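Local coordinates for probable host range protein 2-3 (Myxoma virus, PDB 5CZ3) that probably supports multiplication of the virus in different cell types, as a host-range protein of the poxvirus C7 family, a family with members that antagonise a host restriction factor, at residues D12-D17 with T48-L53; N19-H24 with P141-G146. One frame throughout, in Å; residues are numbered along the deposited sequence.

Interaction 1. Residues D12-D17 with T48-L53; sequences DVFLID and TFILVL
The carbonyl oxygen of Asp12 is gripped twice by the facing strand: Val52 N donates to Asp12 O at 2.9 Å, and Leu51 CA makes a weaker CA-H...O contact with the same Asp12 O at 3.4 Å. Strands 10-15 and 45-54 are antiparallel neighbours inside one sheet of a beta-sandwich, and the pattern recurs two residues on, where Phe14 O takes Ile50 N and the CA of Phe49. Return bonds run from Asp12 N to Val52 O and from Phe14 N to Ile50 O, the latter the shortest of the contact at 2.8 Å, and complete the hydrogen-bonded pairs Asp12-Val52 and Phe14-Ile50; Val13-Leu51 and Leu15-Phe49 are non-hydrogen-bonded pairs.

The two faces of the sheet meet different surroundings. Toward the sandwich interior, Leu15 and Phe49 lie side by side and point the same way, with Leu15 CD1 3.8 Å from Phe49 CE2; Ile37 and Leu39 of strand 34-40, in the second sheet, pack against this pair. Val13 and Leu51 run alongside each other in the same manner, Val13 CG2 reaching Leu51 CD2 at 4.0 Å. On the other face, Phe14 swings its ring beside its own backbone N (chi1 -57°), which brings the edge against strand 45-54: CD2 of Phe14 lies 3.5 Å from Ile50 O, and CE2 of Phe14 touches Val52 CG2 at 3.9 Å. Trp151 packs against Phe14, the ring planes inclined at about 50°, and touches Ile50, while Arg150 forms a salt bridge with Asp12. Beyond the strand end Ile16 N still bonds to Thr48 O, and the bent chain of Ile16 sets its CD1 3.7 Å from Ile50 CD1.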
loop_
_atom_site.group_PDB
_atom_site.type_symbol
_atom_site.label_atom_id
_atom_site.label_comp_id
_atom_site.label_asym_id
_atom_site.label_seq_id
_atom_site.Cartn_x
_atom_site.Cartn_y
_atom_site.Cartn_z
ATOM N N ASP A 12 4.961 1.029 3.969
ATOM C CA ASP A 12 4.088 2.166 4.233
ATOM C C ASP A 12 3.474 2.664 2.929
ATOM O O ASP A 12 4.135 2.688 1.890
ATOM C CB ASP A 12 4.852 3.302 4.915
ATOM C CG ASP A 12 5.329 2.938 6.306
ATOM O OD1 ASP A 12 4.708 2.065 6.950
ATOM O OD2 ASP A 12 6.327 3.539 6.757
ATOM N N VAL A 13 2.206 3.056 2.986
ATOM C CA VAL A 13 1.517 3.584 1.815
ATOM C C VAL A 13 1.003 4.991 2.095
ATOM O O VAL A 13 0.262 5.208 3.053
ATOM C CB VAL A 13 0.344 2.683 1.393
ATOM C CG1 VAL A 13 -0.389 3.286 0.203
ATOM C CG2 VAL A 13 0.845 1.285 1.067
ATOM N N PHE A 14 1.402 5.943 1.258
ATOM C CA PHE A 14 1.037 7.340 1.465
ATOM C C PHE A 14 0.157 7.881 0.343
ATOM O O PHE A 14 0.487 7.750 -0.835
ATOM C CB PHE A 14 2.295 8.203 1.590
ATOM C CG PHE A 14 3.227 7.767 2.684
ATOM C CD1 PHE A 14 3.070 8.241 3.977
ATOM C CD2 PHE A 14 4.264 6.885 2.421
ATOM C CE1 PHE A 14 3.927 7.841 4.985
ATOM C CE2 PHE A 14 5.125 6.483 3.426
ATOM C CZ PHE A 14 4.956 6.961 4.710
ATOM N N LEU A 15 -0.965 8.486 0.719
ATOM C CA LEU A 15 -1.821 9.180 -0.238
ATOM C C LEU A 15 -1.525 10.674 -0.161
ATOM O O LEU A 15 -1.962 11.359 0.767
ATOM C CB LEU A 15 -3.301 8.898 0.033
ATOM C CG LEU A 15 -3.863 7.576 -0.508
ATOM C CD1 LEU A 15 -3.308 6.373 0.244
ATOM C CD2 LEU A 15 -5.387 7.576 -0.474
ATOM N N ILE A 16 -0.781 11.165 -1.148
ATOM C CA ILE A 16 -0.163 12.488 -1.091
ATOM C C ILE A 16 -1.150 13.646 -0.968
ATOM O O ILE A 16 -1.098 14.409 -0.002
ATOM C CB ILE A 16 0.715 12.731 -2.335
ATOM C CG1 ILE A 16 1.717 11.587 -2.507
ATOM C CG2 ILE A 16 1.434 14.064 -2.230
ATOM C CD1 ILE A 16 2.542 11.308 -1.270
ATOM N N ASP A 17 -2.036 13.781 -1.948
ATOM C CA ASP A 17 -2.969 14.903 -1.983
ATOM C C ASP A 17 -4.024 14.814 -0.886
ATOM O O ASP A 17 -4.617 15.821 -0.500
ATOM C CB ASP A 17 -3.643 14.989 -3.352
ATOM C CG ASP A 17 -2.663 15.320 -4.462
ATOM O OD1 ASP A 17 -1.717 16.096 -4.208
ATOM O OD2 ASP A 17 -2.837 14.801 -5.586
ATOM N N THR A 48 -2.591 10.165 -5.951
ATOM C CA THR A 48 -1.187 9.775 -5.978
ATOM C C THR A 48 -0.843 8.850 -4.816
ATOM O O THR A 48 -1.059 9.193 -3.653
ATOM C CB THR A 48 -0.261 11.009 -5.929
ATOM O OG1 THR A 48 -0.594 11.909 -6.993
ATOM C CG2 THR A 48 1.196 10.592 -6.063
ATOM N N PHE A 49 -0.316 7.674 -5.137
ATOM C CA PHE A 49 0.154 6.737 -4.122
ATOM C C PHE A 49 1.675 6.678 -4.104
ATOM O O PHE A 49 2.308 6.504 -5.144
ATOM C CB PHE A 49 -0.395 5.329 -4.366
ATOM C CG PHE A 49 -1.891 5.230 -4.308
ATOM C CD1 PHE A 49 -2.661 5.505 -5.425
ATOM C CD2 PHE A 49 -2.526 4.834 -3.143
ATOM C CE1 PHE A 49 -4.036 5.404 -5.376
ATOM C CE2 PHE A 49 -3.901 4.732 -3.088
ATOM C CZ PHE A 49 -4.657 5.017 -4.205
ATOM N N ILE A 50 2.263 6.819 -2.921
ATOM C CA ILE A 50 3.682 6.540 -2.755
ATOM C C ILE A 50 3.855 5.379 -1.785
ATOM O O ILE A 50 3.456 5.460 -0.623
ATOM C CB ILE A 50 4.462 7.772 -2.259
ATOM C CG1 ILE A 50 4.602 8.789 -3.391
ATOM C CG2 ILE A 50 5.841 7.365 -1.758
ATOM C CD1 ILE A 50 5.457 9.982 -3.043
ATOM N N LEU A 51 4.431 4.289 -2.279
ATOM C CA LEU A 51 4.654 3.100 -1.466
ATOM C C LEU A 51 6.130 2.951 -1.142
ATOM O O LEU A 51 6.964 2.847 -2.043
ATOM C CB LEU A 51 4.147 1.840 -2.177
ATOM C CG LEU A 51 2.665 1.740 -2.557
ATOM C CD1 LEU A 51 2.380 2.418 -3.891
ATOM C CD2 LEU A 51 2.220 0.285 -2.590
ATOM N N VAL A 52 6.453 2.945 0.146
ATOM C CA VAL A 52 7.831 2.752 0.574
ATOM C C VAL A 52 8.018 1.332 1.091
ATOM O O VAL A 52 7.596 1.000 2.199
ATOM C CB VAL A 52 8.235 3.760 1.658
ATOM C CG1 VAL A 52 9.679 3.532 2.077
ATOM C CG2 VAL A 52 8.031 5.185 1.156
ATOM N N LEU A 53 8.651 0.496 0.275
ATOM C CA LEU A 53 8.838 -0.911 0.603
ATOM C C LEU A 53 10.247 -1.188 1.112
ATOM O O LEU A 53 11.231 -0.760 0.507
ATOM C CB LEU A 53 8.544 -1.782 -0.620
ATOM C CG LEU A 53 8.776 -3.287 -0.471
ATOM C CD1 LEU A 53 7.802 -3.887 0.532
ATOM C CD2 LEU A 53 8.664 -3.988 -1.818
#

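Interaction 2. Residues N19-H24 with P141-G146; sequences NVSIKH and PFISDG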
loop_
_atom_site.group_PDB
_atom_site.type_symbol
_atom_site.label_atom_id
_atom_site.label_comp_id
_atom_site.label_asym_id
_atom_site.label_seq_id
_atom_site.Cartn_x
_atom_site.Cartn_y
_atom_site.Cartn_z
ATOM N N ASN A 19 -3.195 13.689 2.019
ATOM C CA ASN A 19 -2.374 13.837 3.220
ATOM C C ASN A 19 -2.671 12.758 4.258
ATOM O O ASN A 19 -2.923 13.057 5.423
ATOM C CB ASN A 19 -2.568 15.226 3.835
ATOM C CG ASN A 19 -1.419 15.628 4.744
ATOM O OD1 ASN A 19 -0.251 15.426 4.413
ATOM N ND2 ASN A 19 -1.749 16.197 5.897
ATOM N N VAL A 20 -2.647 11.501 3.823
ATOM C CA VAL A 20 -2.951 10.377 4.698
ATOM C C VAL A 20 -1.827 9.344 4.684
ATOM O O VAL A 20 -1.337 8.963 3.619
ATOM C CB VAL A 20 -4.278 9.697 4.291
ATOM C CG1 VAL A 20 -4.465 8.383 5.034
ATOM C CG2 VAL A 20 -5.453 10.632 4.539
ATOM N N SER A 21 -1.416 8.900 5.868
ATOM C CA SER A 21 -0.379 7.884 5.987
ATOM C C SER A 21 -0.959 6.547 6.432
ATOM O O SER A 21 -1.359 6.389 7.587
ATOM C CB SER A 21 0.704 8.327 6.976
ATOM O OG SER A 21 1.414 9.456 6.499
ATOM N N ILE A 22 -1.010 5.589 5.513
ATOM C CA ILE A 22 -1.386 4.227 5.859
ATOM C C ILE A 22 -0.114 3.443 6.156
ATOM O O ILE A 22 0.555 2.963 5.241
ATOM C CB ILE A 22 -2.178 3.540 4.734
ATOM C CG1 ILE A 22 -3.334 4.428 4.274
ATOM C CG2 ILE A 22 -2.702 2.195 5.202
ATOM C CD1 ILE A 22 -4.075 3.886 3.072
ATOM N N LYS A 23 0.219 3.320 7.436
ATOM C CA LYS A 23 1.520 2.795 7.833
ATOM C C LYS A 23 1.473 1.337 8.277
ATOM O O LYS A 23 0.442 0.851 8.750
ATOM C CB LYS A 23 2.109 3.659 8.950
ATOM C CG LYS A 23 2.127 5.142 8.619
ATOM C CD LYS A 23 3.160 5.884 9.443
ATOM C CE LYS A 23 4.564 5.595 8.942
ATOM N NZ LYS A 23 5.588 6.384 9.677
ATOM N N HIS A 24 2.605 0.655 8.114
ATOM C CA HIS A 24 2.771 -0.742 8.510
ATOM C C HIS A 24 1.725 -1.641 7.855
ATOM O O HIS A 24 1.076 -2.450 8.517
ATOM C CB HIS A 24 2.716 -0.880 10.035
ATOM C CG HIS A 24 3.827 -0.169 10.746
ATOM N ND1 HIS A 24 4.147 -0.419 12.063
ATOM C CD2 HIS A 24 4.691 0.784 10.324
ATOM C CE1 HIS A 24 5.162 0.349 12.421
ATOM N NE2 HIS A 24 5.510 1.089 11.385
ATOM N N PRO A 141 -3.677 10.559 10.115
ATOM C CA PRO A 141 -4.389 11.555 9.304
ATOM C C PRO A 141 -3.478 12.688 8.833
ATOM O O PRO A 141 -3.916 13.834 8.723
ATOM C CB PRO A 141 -5.460 12.077 10.261
ATOM C CG PRO A 141 -4.848 11.921 11.613
ATOM C CD PRO A 141 -4.020 10.665 11.545
ATOM N N PHE A 142 -2.222 12.359 8.554
ATOM C CA PHE A 142 -1.235 13.341 8.132
ATOM C C PHE A 142 -0.078 12.657 7.422
ATOM O O PHE A 142 0.001 11.430 7.381
ATOM C CB PHE A 142 -0.718 14.132 9.334
ATOM C CG PHE A 142 -0.262 13.268 10.478
ATOM C CD1 PHE A 142 0.984 12.659 10.456
ATOM C CD2 PHE A 142 -1.080 13.067 11.578
ATOM C CE1 PHE A 142 1.400 11.862 11.502
ATOM C CE2 PHE A 142 -0.667 12.273 12.631
ATOM C CZ PHE A 142 0.576 11.671 12.593
ATOM N N ILE A 143 0.820 13.458 6.861
ATOM C CA ILE A 143 2.074 12.946 6.328
ATOM C C ILE A 143 3.222 13.779 6.880
ATOM O O ILE A 143 3.396 14.938 6.504
ATOM C CB ILE A 143 2.108 12.972 4.791
ATOM C CG1 ILE A 143 0.974 12.124 4.214
ATOM C CG2 ILE A 143 3.445 12.461 4.287
ATOM C CD1 ILE A 143 0.894 12.163 2.705
ATOM N N SER A 144 3.993 13.190 7.787
ATOM C CA SER A 144 5.084 13.904 8.439
ATOM C C SER A 144 6.191 14.254 7.452
ATOM O O SER A 144 6.359 13.586 6.432
ATOM C CB SER A 144 5.658 13.073 9.588
ATOM O OG SER A 144 6.296 11.905 9.101
ATOM N N ASP A 145 6.941 15.305 7.765
ATOM C CA ASP A 145 8.088 15.698 6.955
ATOM C C ASP A 145 9.160 14.614 6.976
ATOM O O ASP A 145 9.894 14.434 6.003
ATOM C CB ASP A 145 8.669 17.023 7.452
ATOM C CG ASP A 145 7.762 18.202 7.163
ATOM O OD1 ASP A 145 6.965 18.120 6.206
ATOM O OD2 ASP A 145 7.845 19.211 7.894
ATOM N N GLY A 146 9.244 13.893 8.091
ATOM C CA GLY A 146 10.193 12.804 8.230
ATOM C C GLY A 146 9.917 11.684 7.247
ATOM O O GLY A 146 10.836 11.155 6.620
HETATM O O HOH W 1 3.608 10.422 8.171
#
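Ser21 and Phe142 supply the direct polar bond of this contact: Ser21 OG donates to Phe142 O at 2.6 Å, meeting a lone pair in the carbonyl plane with a C=O...O angle of 144°. The hydroxyl is placed by a chi1 of -66°, beside the backbone N of Ser21. A water adds a second link, donating to Ser21 OG at 2.9 Å and accepting from Ser144 N at 2.8 Å, so the serine oxygen both gives and receives a hydrogen bond.

The setting is the edge of the sandwich sheet. Asn19 and Val20 both face Leu15 as a G1 beta bulge, with Asn19 in a left-handed backbone conformation, and strand 20-23 then pairs with the outermost strand 138-140. Past that strand the chain leads through 141-144 into helix 145-148, where Ser144 is the N-cap and its OG bonds Asp147 N.

Packing contacts gather around Ile143. Its CG1 lies 3.5 Å from Ser21 OG, and its CD1 reaches the bulge backbone, 3.7 Å from Asn19 CA. Crossing it at an angle comes the Asn19 amide, with Asn19 OD1 3.4 Å from Ile143 CB and ND2 of Asn19 3.7 Å from Phe142 CA.

How the interactions relate
Strands 10-15 and 20-23, consecutive in the chain and adjacent in the sheet, join the two contacts, whose centres lie about 8 Å apart. Interaction 1 joins two inner strands, while interaction 2 lies at the edge, beside the outermost strand 138-140 and the short helix beyond. Two probable hydrogen bonds tie them: Val13 O to Ile22 N at 2.8 Å, and Asp12 OD1 to His24 N, also at 2.8 Å. On the face that carries Asp12 and Phe14, Phe14 CD1 packs 3.3 Å from Ser21 OG, so the serine that holds Phe142 also borders the aromatic ring of interaction 1. Trp151 spans both, touching Phe14 and Ile50 in one and Ile143 in the other.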